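Local coordinates for protein ACDH-11, isoform b (Caenorhabditis elegans, PDB 4Y9J) that belongs to the acyl-CoA dehydrogenase family of FAD-containing flavoproteins and assembles from four protein chains, at residues 37-40 and 46-49; 51-56 and 125-130; 419-424 and 430-435. One frame throughout, in Å; residues are numbered along the deposited sequence.

From the N terminus, interaction 1 comes first, closing the short turn between helix 34-41 and helix 44-74. Interaction 2 opens nearly two turns further along helix 44-74 and reaches across 68 residues to helix 121-135, so a whole excursion of helices and a small hairpin is closed there. The two lie in series but touch: Leu38 packs on both Leu54 and Ile126, making helix 34-41 a third neighbour of the pair in the AidB-like N-terminal domain. Interaction 3, again in series, closes a tight loop between helix 389-419 and helix 432-439 in the C-terminal acyl-CoA dehydrogenase domain, its nearest atoms about 15 Å from those of interaction 2.

Interaction 1 of 3, residues 37-40 and 46-49; sequences TLRR and EYMR
Arg39 lies over Tyr47 where the end of helix 34-41 faces the start of helix 44-74. Its CB points neither straight at the other helix nor away, and chi1 of -78° sets CG beside the backbone N. There CG settles over one face of the Tyr47 ring, offset toward the rim and 3.5 Å from CE1, a CH-pi contact. From CG to NE the chain runs extended, carrying the side chain along the ring to its hydroxyl. NE is 3.5 Å from Tyr47 OH at a poor angle for bonding; CZ and NH2 pass across the same oxygen, NH2 at 3.3 Å, and NH1 comes 3.9 Å from Tyr47 CE2. The hydroxyl lies over one face of the guanidinium, whose plane is turned 39° from the ring. Lower down, Leu38 CB sits 4.2 Å from Tyr47 CD1; Tyr28 touches both residues, and Phe373 packs on Leu38. The polar partner is Asp35, one turn back on helix 34-41: its OD2 salt-bridges Arg39 NE and its OD1 hydrogen-bonds Tyr47 OH. One carboxylate thus holds both the phenol OH and the arginine NE, so their close approach probably owes much to that shared anion and to the CH-pi contact.

Interaction 2 of 3, residues 51-56 and 125-130; sequences AADLSK and RIHQVA
His127 reaches Asp53 through a long swing of its side chain: CG stands anti to the backbone N (chi1 -180°), carrying the imidazole from helix 121-135 toward helix 44-74 although its CB does not point straight there. NE2 then donates to Asp53 OD2 at 2.9 Å, with an N-H...O angle of 159°. The acceptor lies almost in the imidazole plane but is approached on its anti side and out of the carboxylate plane, the two planes being steeply inclined. Asp53 also extends anti to its backbone N, and its OD2 takes a salt bridge from Lys131 as well, one turn on from His127. This is a His-carboxylate hydrogen bond joining two near-parallel helices of the AidB-like N-terminal domain; the axes of the two short segments approach to 10.6 Å at an angle of 12°. Beside it the contact turns apolar. Leu54 has CG beside the backbone N; its CD1 meets Ala130 CB at 3.6 Å, while CD2 lies by the backbone of Ala130 and at the edge of the imidazole, 4.1 Å from His127 CD2. Leu54 and His127 run antiparallel alongside each other. Tyr28, Leu38 and Leu134 also pack against Leu54.

Interaction 3 of 3, residues 419-424 and 430-435; sequences ECFGGQ and TGLPTL. With FAD (flavin-adenine dinucleotide), chain C.
One face of the Phe421 ring is taken by Leu432, whose CD1 methyl sits almost exactly over the centre, 3.6 Å from the centroid and 9° off the ring normal. Such a CH-pi contact brings the methyl about equally close to all six ring carbons, from 3.7 Å at CD2 outward, while Leu432 CD2 comes near CZ alone. The two side chains cross at about a right angle. Tyr337 also meets the phenyl, the planes inclined at about 30°, and Ala334 and Pro22 pack on it too.

Beyond the ring, the backbone carbonyl of Gln424 faces Thr430, with Gln424 O 3.4 Å from Thr430 CG2. The threonine is turned so that this methyl lies beside the backbone N and OG1 falls between N and the carbonyl carbon (chi1 71°). From there OG1 accepts from Leu432 N at 3.0 Å, an ST turn leading into helix 432-439; it is also hydrogen-bonded to Met427 O. The Gln424 chain is bent at chi2, and its NE2 finds Ala84 O of the third subunit.

The other side of segment 419-424 belongs to the cofactor. Gly423 N donates to FAD O1P at 2.9 Å, and the ribose O3B makes a weak bond to Glu419 O. Gly422, with positive phi, lies with its CA close to FAD O3P, and the two glycines let the backbone come right up to the diphosphate. Glu419 meanwhile forms a salt bridge with Lys408 of the second subunit, and that subunit also gives several hydrogen bonds to this FAD. A glycine-bearing turn after a long helix, cradling the FAD diphosphate at a subunit interface, is consistent with the FAD site of acyl-CoA dehydrogenases, where the cofactor lies between subunits.

Interaction 1 of 3, residues 37-40 and 46-49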
loop_
_atom_site.group_PDB
_atom_site.type_symbol
_atom_site.label_atom_id
_atom_site.label_comp_id
_atom_site.label_asym_id
_atom_site.label_seq_id
_atom_site.Cartn_x
_atom_site.Cartn_y
_atom_site.Cartn_z
ATOM N N THR B 37 -21.316 -38.852 -14.154
ATOM C CA THR B 37 -20.309 -39.096 -15.178
ATOM C C THR B 37 -19.283 -40.101 -14.711
ATOM O O THR B 37 -18.922 -41.011 -15.472
ATOM C CB THR B 37 -19.592 -37.795 -15.532
ATOM O OG1 THR B 37 -20.563 -36.852 -15.960
ATOM C CG2 THR B 37 -18.539 -38.009 -16.616
ATOM N N LEU B 38 -18.840 -39.983 -13.452
ATOM C CA LEU B 38 -17.915 -40.965 -12.874
ATOM C C LEU B 38 -18.531 -42.374 -12.752
ATOM O O LEU B 38 -17.875 -43.406 -12.986
ATOM C CB LEU B 38 -17.396 -40.517 -11.480
ATOM C CG LEU B 38 -16.646 -39.184 -11.443
ATOM C CD1 LEU B 38 -16.168 -38.881 -10.013
ATOM C CD2 LEU B 38 -15.544 -39.159 -12.498
ATOM N N ARG B 39 -19.785 -42.421 -12.338
ATOM C CA ARG B 39 -20.528 -43.689 -12.352
ATOM C C ARG B 39 -20.494 -44.411 -13.705
ATOM O O ARG B 39 -20.446 -45.606 -13.736
ATOM C CB ARG B 39 -21.985 -43.458 -12.005
ATOM C CG ARG B 39 -22.294 -43.269 -10.548
ATOM C CD ARG B 39 -23.777 -42.996 -10.362
ATOM N NE ARG B 39 -24.020 -42.775 -8.949
ATOM C CZ ARG B 39 -24.130 -43.754 -8.053
ATOM N NH1 ARG B 39 -24.062 -45.035 -8.424
ATOM N NH2 ARG B 39 -24.328 -43.454 -6.775
ATOM N N ARG B 40 -20.559 -43.679 -14.811
ATOM C CA ARG B 40 -20.552 -44.274 -16.144
ATOM C C ARG B 40 -19.196 -44.703 -16.583
ATOM O O ARG B 40 -19.062 -45.690 -17.251
ATOM C CB ARG B 40 -21.005 -43.260 -17.179
ATOM C CG ARG B 40 -22.427 -42.854 -16.984
ATOM C CD ARG B 40 -22.887 -41.959 -18.132
ATOM N NE ARG B 40 -22.928 -42.770 -19.351
ATOM C CZ ARG B 40 -22.179 -42.580 -20.435
ATOM N NH1 ARG B 40 -21.311 -41.536 -20.518
ATOM N NH2 ARG B 40 -22.338 -43.443 -21.450
ATOM N N GLU B 46 -14.224 -49.172 -8.489
ATOM C CA GLU B 46 -13.319 -48.043 -8.420
ATOM C C GLU B 46 -14.168 -46.850 -8.142
ATOM O O GLU B 46 -13.746 -45.940 -7.471
ATOM C CB GLU B 46 -12.581 -47.836 -9.713
ATOM C CG GLU B 46 -11.695 -48.965 -10.138
ATOM C CD GLU B 46 -10.421 -49.123 -9.329
ATOM O OE1 GLU B 46 -9.532 -49.868 -9.836
ATOM O OE2 GLU B 46 -10.307 -48.602 -8.194
ATOM N N TYR B 47 -15.371 -46.832 -8.706
ATOM C CA TYR B 47 -16.300 -45.767 -8.489
ATOM C C TYR B 47 -16.452 -45.402 -7.012
ATOM O O TYR B 47 -16.393 -44.196 -6.664
ATOM C CB TYR B 47 -17.677 -46.022 -9.123
ATOM C CG TYR B 47 -18.680 -45.021 -8.583
ATOM C CD1 TYR B 47 -18.642 -43.698 -8.956
ATOM C CD2 TYR B 47 -19.582 -45.390 -7.587
ATOM C CE1 TYR B 47 -19.512 -42.771 -8.403
ATOM C CE2 TYR B 47 -20.457 -44.474 -7.042
ATOM C CZ TYR B 47 -20.396 -43.161 -7.427
ATOM O OH TYR B 47 -21.274 -42.261 -6.874
ATOM N N MET B 48 -16.620 -46.403 -6.148
ATOM C CA MET B 48 -16.860 -46.157 -4.716
ATOM C C MET B 48 -15.681 -45.517 -4.059
ATOM O O MET B 48 -15.836 -44.561 -3.322
ATOM C CB MET B 48 -17.212 -47.441 -3.924
ATOM C CG MET B 48 -18.568 -48.066 -4.206
ATOM S SD MET B 48 -19.990 -46.966 -3.989
ATOM C CE MET B 48 -21.339 -48.118 -4.319
ATOM N N ARG B 49 -14.505 -46.026 -4.354
ATOM C CA ARG B 49 -13.308 -45.493 -3.753
ATOM C C ARG B 49 -13.109 -44.054 -4.180
ATOM O O ARG B 49 -12.786 -43.172 -3.374
ATOM C CB ARG B 49 -12.099 -46.351 -4.164
ATOM C CG ARG B 49 -10.754 -45.838 -3.639
ATOM C CD ARG B 49 -9.646 -46.773 -4.077
ATOM N NE ARG B 49 -9.504 -46.815 -5.527
ATOM C CZ ARG B 49 -8.900 -45.871 -6.252
ATOM N NH1 ARG B 49 -8.397 -44.782 -5.680
ATOM N NH2 ARG B 49 -8.837 -45.989 -7.566
#

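Interaction 2 of 3, residues 51-56 and 125-130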
loop_
_atom_site.group_PDB
_atom_site.type_symbol
_atom_site.label_atom_id
_atom_site.label_comp_id
_atom_site.label_asym_id
_atom_site.label_seq_id
_atom_site.Cartn_x
_atom_site.Cartn_y
_atom_site.Cartn_z
ATOM N N ALA B 51 -15.307 -41.858 -5.486
ATOM C CA ALA B 51 -16.316 -40.924 -5.034
ATOM C C ALA B 51 -16.162 -40.627 -3.564
ATOM O O ALA B 51 -16.414 -39.500 -3.158
ATOM C CB ALA B 51 -17.725 -41.442 -5.282
ATOM N N ALA B 52 -15.779 -41.603 -2.751
ATOM C CA ALA B 52 -15.580 -41.274 -1.327
ATOM C C ALA B 52 -14.417 -40.300 -1.160
ATOM O O ALA B 52 -14.541 -39.340 -0.415
ATOM C CB ALA B 52 -15.393 -42.489 -0.470
ATOM N N ASP B 53 -13.336 -40.479 -1.908
ATOM C CA ASP B 53 -12.239 -39.520 -1.816
ATOM C C ASP B 53 -12.662 -38.092 -2.203
ATOM O O ASP B 53 -12.357 -37.110 -1.527
ATOM C CB ASP B 53 -11.062 -39.937 -2.663
ATOM C CG ASP B 53 -9.879 -38.999 -2.498
ATOM O OD1 ASP B 53 -9.297 -38.877 -1.381
ATOM O OD2 ASP B 53 -9.507 -38.428 -3.481
ATOM N N LEU B 54 -13.392 -37.976 -3.298
ATOM C CA LEU B 54 -13.781 -36.713 -3.822
ATOM C C LEU B 54 -14.804 -36.021 -2.949
ATOM O O LEU B 54 -14.715 -34.798 -2.738
ATOM C CB LEU B 54 -14.295 -36.852 -5.250
ATOM C CG LEU B 54 -13.238 -37.310 -6.255
ATOM C CD1 LEU B 54 -13.988 -37.547 -7.558
ATOM C CD2 LEU B 54 -12.145 -36.259 -6.472
ATOM N N SER B 55 -15.745 -36.785 -2.422
ATOM C CA SER B 55 -16.730 -36.236 -1.541
ATOM C C SER B 55 -16.095 -35.663 -0.248
ATOM O O SER B 55 -16.459 -34.549 0.184
ATOM C CB SER B 55 -17.785 -37.275 -1.199
ATOM O OG SER B 55 -18.834 -36.615 -0.520
ATOM N N LYS B 56 -15.135 -36.391 0.317
ATOM C CA LYS B 56 -14.388 -35.958 1.494
ATOM C C LYS B 56 -13.598 -34.716 1.145
ATOM O O LYS B 56 -13.666 -33.714 1.878
ATOM C CB LYS B 56 -13.507 -37.090 2.040
ATOM C CG LYS B 56 -12.563 -36.670 3.185
ATOM C CD LYS B 56 -11.894 -37.881 3.832
ATOM C CE LYS B 56 -10.797 -37.426 4.777
ATOM N NZ LYS B 56 -9.714 -38.435 4.829
ATOM N N ARG B 125 -6.483 -41.221 -14.015
ATOM C CA ARG B 125 -6.523 -39.918 -14.628
ATOM C C ARG B 125 -7.920 -39.340 -14.481
ATOM O O ARG B 125 -8.072 -38.139 -14.305
ATOM C CB ARG B 125 -6.060 -39.922 -16.097
ATOM C CG ARG B 125 -4.554 -40.083 -16.306
ATOM C CD ARG B 125 -3.754 -38.897 -15.743
ATOM N NE ARG B 125 -2.403 -38.824 -16.275
ATOM C CZ ARG B 125 -1.493 -37.914 -15.953
ATOM N NH1 ARG B 125 -1.737 -36.986 -15.011
ATOM N NH2 ARG B 125 -0.319 -37.957 -16.561
ATOM N N ILE B 126 -8.916 -40.216 -14.486
ATOM C CA ILE B 126 -10.283 -39.751 -14.266
ATOM C C ILE B 126 -10.403 -39.219 -12.829
ATOM O O ILE B 126 -10.925 -38.138 -12.609
ATOM C CB ILE B 126 -11.337 -40.851 -14.613
ATOM C CG1 ILE B 126 -11.351 -41.041 -16.138
ATOM C CG2 ILE B 126 -12.716 -40.423 -14.155
ATOM C CD1 ILE B 126 -12.029 -42.307 -16.623
ATOM N N HIS B 127 -9.890 -39.981 -11.871
ATOM C CA HIS B 127 -9.926 -39.591 -10.490
ATOM C C HIS B 127 -9.189 -38.221 -10.356
ATOM O O HIS B 127 -9.740 -37.279 -9.836
ATOM C CB HIS B 127 -9.264 -40.689 -9.659
ATOM C CG HIS B 127 -9.225 -40.439 -8.189
ATOM N ND1 HIS B 127 -8.738 -41.373 -7.309
ATOM C CD2 HIS B 127 -9.660 -39.403 -7.439
ATOM C CE1 HIS B 127 -8.840 -40.916 -6.075
ATOM N NE2 HIS B 127 -9.381 -39.707 -6.135
ATOM N N GLN B 128 -7.999 -38.145 -10.917
ATOM C CA GLN B 128 -7.143 -36.986 -10.822
ATOM C C GLN B 128 -7.760 -35.789 -11.418
ATOM O O GLN B 128 -7.774 -34.691 -10.788
ATOM C CB GLN B 128 -5.784 -37.254 -11.462
ATOM C CG GLN B 128 -4.789 -36.123 -11.248
ATOM C CD GLN B 128 -3.688 -36.047 -12.267
ATOM O OE1 GLN B 128 -3.760 -36.630 -13.356
ATOM N NE2 GLN B 128 -2.665 -35.271 -11.934
ATOM N N VAL B 129 -8.289 -35.921 -12.630
ATOM C CA VAL B 129 -8.967 -34.811 -13.262
ATOM C C VAL B 129 -10.189 -34.282 -12.479
ATOM O O VAL B 129 -10.359 -33.088 -12.337
ATOM C CB VAL B 129 -9.276 -35.108 -14.771
ATOM C CG1 VAL B 129 -10.192 -34.072 -15.356
ATOM C CG2 VAL B 129 -7.980 -35.082 -15.557
ATOM N N ALA B 130 -10.990 -35.177 -11.913
ATOM C CA ALA B 130 -12.139 -34.777 -11.062
ATOM C C ALA B 130 -11.667 -34.015 -9.801
ATOM O O ALA B 130 -12.252 -33.009 -9.383
ATOM C CB ALA B 130 -12.917 -36.057 -10.645
#

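Interaction 3 of 3, residues 419-424 and 430-435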
loop_
_atom_site.group_PDB
_atom_site.type_symbol
_atom_site.label_atom_id
_atom_site.label_comp_id
_atom_site.label_asym_id
_atom_site.label_seq_id
_atom_site.Cartn_x
_atom_site.Cartn_y
_atom_site.Cartn_z
ATOM N N GLU B 419 -23.017 -11.020 -13.366
ATOM C CA GLU B 419 -24.164 -10.141 -13.543
ATOM C C GLU B 419 -25.415 -10.672 -12.837
ATOM O O GLU B 419 -26.250 -9.876 -12.471
ATOM C CB GLU B 419 -24.407 -9.949 -15.055
ATOM C CG GLU B 419 -25.573 -9.049 -15.462
ATOM C CD GLU B 419 -25.616 -8.842 -16.984
ATOM O OE1 GLU B 419 -24.516 -8.919 -17.598
ATOM O OE2 GLU B 419 -26.729 -8.672 -17.553
ATOM N N CYS B 420 -25.534 -11.985 -12.604
ATOM C CA CYS B 420 -26.614 -12.505 -11.817
ATOM C C CYS B 420 -26.650 -11.890 -10.401
ATOM O O CYS B 420 -27.686 -11.940 -9.741
ATOM C CB CYS B 420 -26.546 -14.011 -11.637
ATOM S SG CYS B 420 -26.659 -14.944 -13.198
ATOM N N PHE B 421 -25.516 -11.439 -9.912
ATOM C CA PHE B 421 -25.484 -10.814 -8.571
ATOM C C PHE B 421 -25.709 -9.309 -8.624
ATOM O O PHE B 421 -25.648 -8.644 -7.595
ATOM C CB PHE B 421 -24.132 -11.066 -7.969
ATOM C CG PHE B 421 -23.850 -12.535 -7.762
ATOM C CD1 PHE B 421 -23.254 -13.289 -8.746
ATOM C CD2 PHE B 421 -24.102 -13.125 -6.538
ATOM C CE1 PHE B 421 -22.998 -14.619 -8.563
ATOM C CE2 PHE B 421 -23.818 -14.459 -6.340
ATOM C CZ PHE B 421 -23.261 -15.225 -7.348
ATOM N N GLY B 422 -25.899 -8.760 -9.812
ATOM C CA GLY B 422 -26.024 -7.303 -9.941
ATOM C C GLY B 422 -24.767 -6.587 -9.537
ATOM O O GLY B 422 -23.646 -7.089 -9.731
ATOM N N GLY B 423 -24.926 -5.400 -8.919
ATOM C CA GLY B 423 -23.754 -4.655 -8.469
ATOM C C GLY B 423 -22.797 -5.401 -7.559
ATOM O O GLY B 423 -21.584 -5.203 -7.620
ATOM N N GLN B 424 -23.325 -6.294 -6.727
ATOM C CA GLN B 424 -22.506 -7.105 -5.859
ATOM C C GLN B 424 -21.532 -8.003 -6.557
ATOM O O GLN B 424 -20.390 -8.230 -6.041
ATOM C CB GLN B 424 -23.388 -7.961 -4.908
ATOM C CG GLN B 424 -24.097 -7.098 -3.892
ATOM C CD GLN B 424 -23.106 -6.442 -2.896
ATOM O OE1 GLN B 424 -22.801 -5.259 -3.001
ATOM N NE2 GLN B 424 -22.657 -7.206 -1.936
ATOM N N THR B 430 -16.511 -9.368 -2.276
ATOM C CA THR B 430 -17.303 -10.590 -2.374
ATOM C C THR B 430 -16.565 -11.880 -2.797
ATOM O O THR B 430 -17.080 -13.007 -2.580
ATOM C CB THR B 430 -18.449 -10.463 -3.341
ATOM O OG1 THR B 430 -17.993 -10.421 -4.707
ATOM C CG2 THR B 430 -19.358 -9.337 -2.982
ATOM N N GLY B 431 -15.366 -11.739 -3.360
ATOM C CA GLY B 431 -14.654 -12.835 -3.987
ATOM C C GLY B 431 -15.104 -13.182 -5.396
ATOM O O GLY B 431 -14.443 -13.981 -6.068
ATOM N N LEU B 432 -16.227 -12.594 -5.882
ATOM C CA LEU B 432 -16.721 -12.979 -7.195
ATOM C C LEU B 432 -15.920 -12.508 -8.367
ATOM O O LEU B 432 -15.670 -13.239 -9.325
ATOM C CB LEU B 432 -18.183 -12.552 -7.336
ATOM C CG LEU B 432 -19.098 -13.184 -6.274
ATOM C CD1 LEU B 432 -20.456 -12.522 -6.168
ATOM C CD2 LEU B 432 -19.263 -14.685 -6.518
ATOM N N PRO B 433 -15.488 -11.207 -8.378
ATOM C CA PRO B 433 -14.653 -10.775 -9.467
ATOM C C PRO B 433 -13.381 -11.503 -9.672
ATOM O O PRO B 433 -12.935 -11.606 -10.820
ATOM C CB PRO B 433 -14.319 -9.281 -9.149
ATOM C CG PRO B 433 -15.469 -8.883 -8.341
ATOM C CD PRO B 433 -15.814 -10.101 -7.476
ATOM N N THR B 434 -12.826 -12.072 -8.616
ATOM C CA THR B 434 -11.661 -12.916 -8.788
ATOM C C THR B 434 -11.887 -14.021 -9.850
ATOM O O THR B 434 -10.993 -14.328 -10.602
ATOM C CB THR B 434 -11.266 -13.579 -7.474
ATOM O OG1 THR B 434 -11.018 -12.559 -6.488
ATOM C CG2 THR B 434 -10.064 -14.405 -7.668
ATOM N N LEU B 435 -13.062 -14.624 -9.820
ATOM C CA LEU B 435 -13.414 -15.672 -10.750
ATOM C C LEU B 435 -13.308 -15.170 -12.164
ATOM O O LEU B 435 -12.793 -15.906 -13.037
ATOM C CB LEU B 435 -14.827 -16.216 -10.499
ATOM C CG LEU B 435 -15.017 -16.857 -9.116
ATOM C CD1 LEU B 435 -16.491 -17.099 -8.931
ATOM C CD2 LEU B 435 -14.220 -18.154 -9.048
HETATM P PA FAD C . -30.123 -6.985 -8.131
HETATM O O1A FAD C . -31.478 -6.425 -8.685
HETATM O O2A FAD C . -30.145 -7.547 -6.701
HETATM O O5B FAD C . -29.576 -8.273 -8.983
HETATM C C5B FAD C . -29.503 -8.189 -10.386
HETATM C C4B FAD C . -29.829 -9.567 -10.886
HETATM O O4B FAD C . -31.233 -9.716 -10.569
HETATM C C3B FAD C . -29.629 -9.610 -12.396
HETATM O O3B FAD C . -29.416 -10.949 -12.909
HETATM C C2B FAD C . -30.965 -9.044 -12.885
HETATM O O2B FAD C . -31.314 -9.507 -14.174
HETATM C C1B FAD C . -31.872 -9.758 -11.884
HETATM N N9A FAD C . -33.223 -9.173 -11.890
HETATM C C8A FAD C . -33.609 -8.049 -11.196
HETATM N N7A FAD C . -34.968 -7.845 -11.436
HETATM C C5A FAD C . -35.418 -8.870 -12.278
HETATM C C6A FAD C . -36.691 -9.267 -12.904
HETATM N N6A FAD C . -37.742 -8.473 -12.638
HETATM N N1A FAD C . -36.739 -10.379 -13.673
HETATM C C2A FAD C . -35.678 -11.164 -13.936
HETATM N N3A FAD C . -34.474 -10.854 -13.396
HETATM C C4A FAD C . -34.276 -9.751 -12.593
HETATM N N1 FAD C . -26.776 3.139 -8.185
HETATM C C2 FAD C . -27.158 4.399 -7.915
HETATM O O2 FAD C . -28.346 4.602 -7.698
HETATM N N3 FAD C . -26.309 5.423 -7.958
HETATM C C4 FAD C . -25.014 5.281 -8.170
HETATM O O4 FAD C . -24.202 6.222 -8.144
HETATM C C4X FAD C . -24.489 3.917 -8.453
HETATM N N5 FAD C . -23.163 3.639 -8.631
HETATM C C5X FAD C . -22.732 2.376 -8.952
HETATM C C6 FAD C . -21.382 2.075 -9.174
HETATM C C7 FAD C . -20.999 0.750 -9.482
HETATM C C7M FAD C . -19.576 0.447 -9.767
HETATM C C8 FAD C . -22.009 -0.309 -9.536
HETATM C C8M FAD C . -21.613 -1.752 -9.864
HETATM C C9 FAD C . -23.343 -0.032 -9.306
HETATM C C9A FAD C . -23.746 1.268 -9.002
HETATM N N10 FAD C . -25.050 1.557 -8.720
HETATM C C10 FAD C . -25.487 2.852 -8.442
HETATM C "C1'" FAD C . -26.002 0.453 -8.664
HETATM C "C2'" FAD C . -26.569 -0.163 -9.915
HETATM O "O2'" FAD C . -27.488 0.744 -10.575
HETATM C "C3'" FAD C . -27.143 -1.491 -9.409
HETATM O "O3'" FAD C . -26.099 -2.437 -9.149
HETATM C "C4'" FAD C . -27.958 -2.061 -10.532
HETATM O "O4'" FAD C . -29.107 -1.194 -10.681
HETATM C "C5'" FAD C . -28.290 -3.527 -10.202
HETATM O "O5'" FAD C . -29.092 -3.540 -9.013
HETATM P P FAD C . -28.622 -4.473 -7.740
HETATM O O1P FAD C . -27.152 -4.228 -7.481
HETATM O O2P FAD C . -29.619 -4.177 -6.611
HETATM O O3P FAD C . -28.850 -5.949 -8.373
#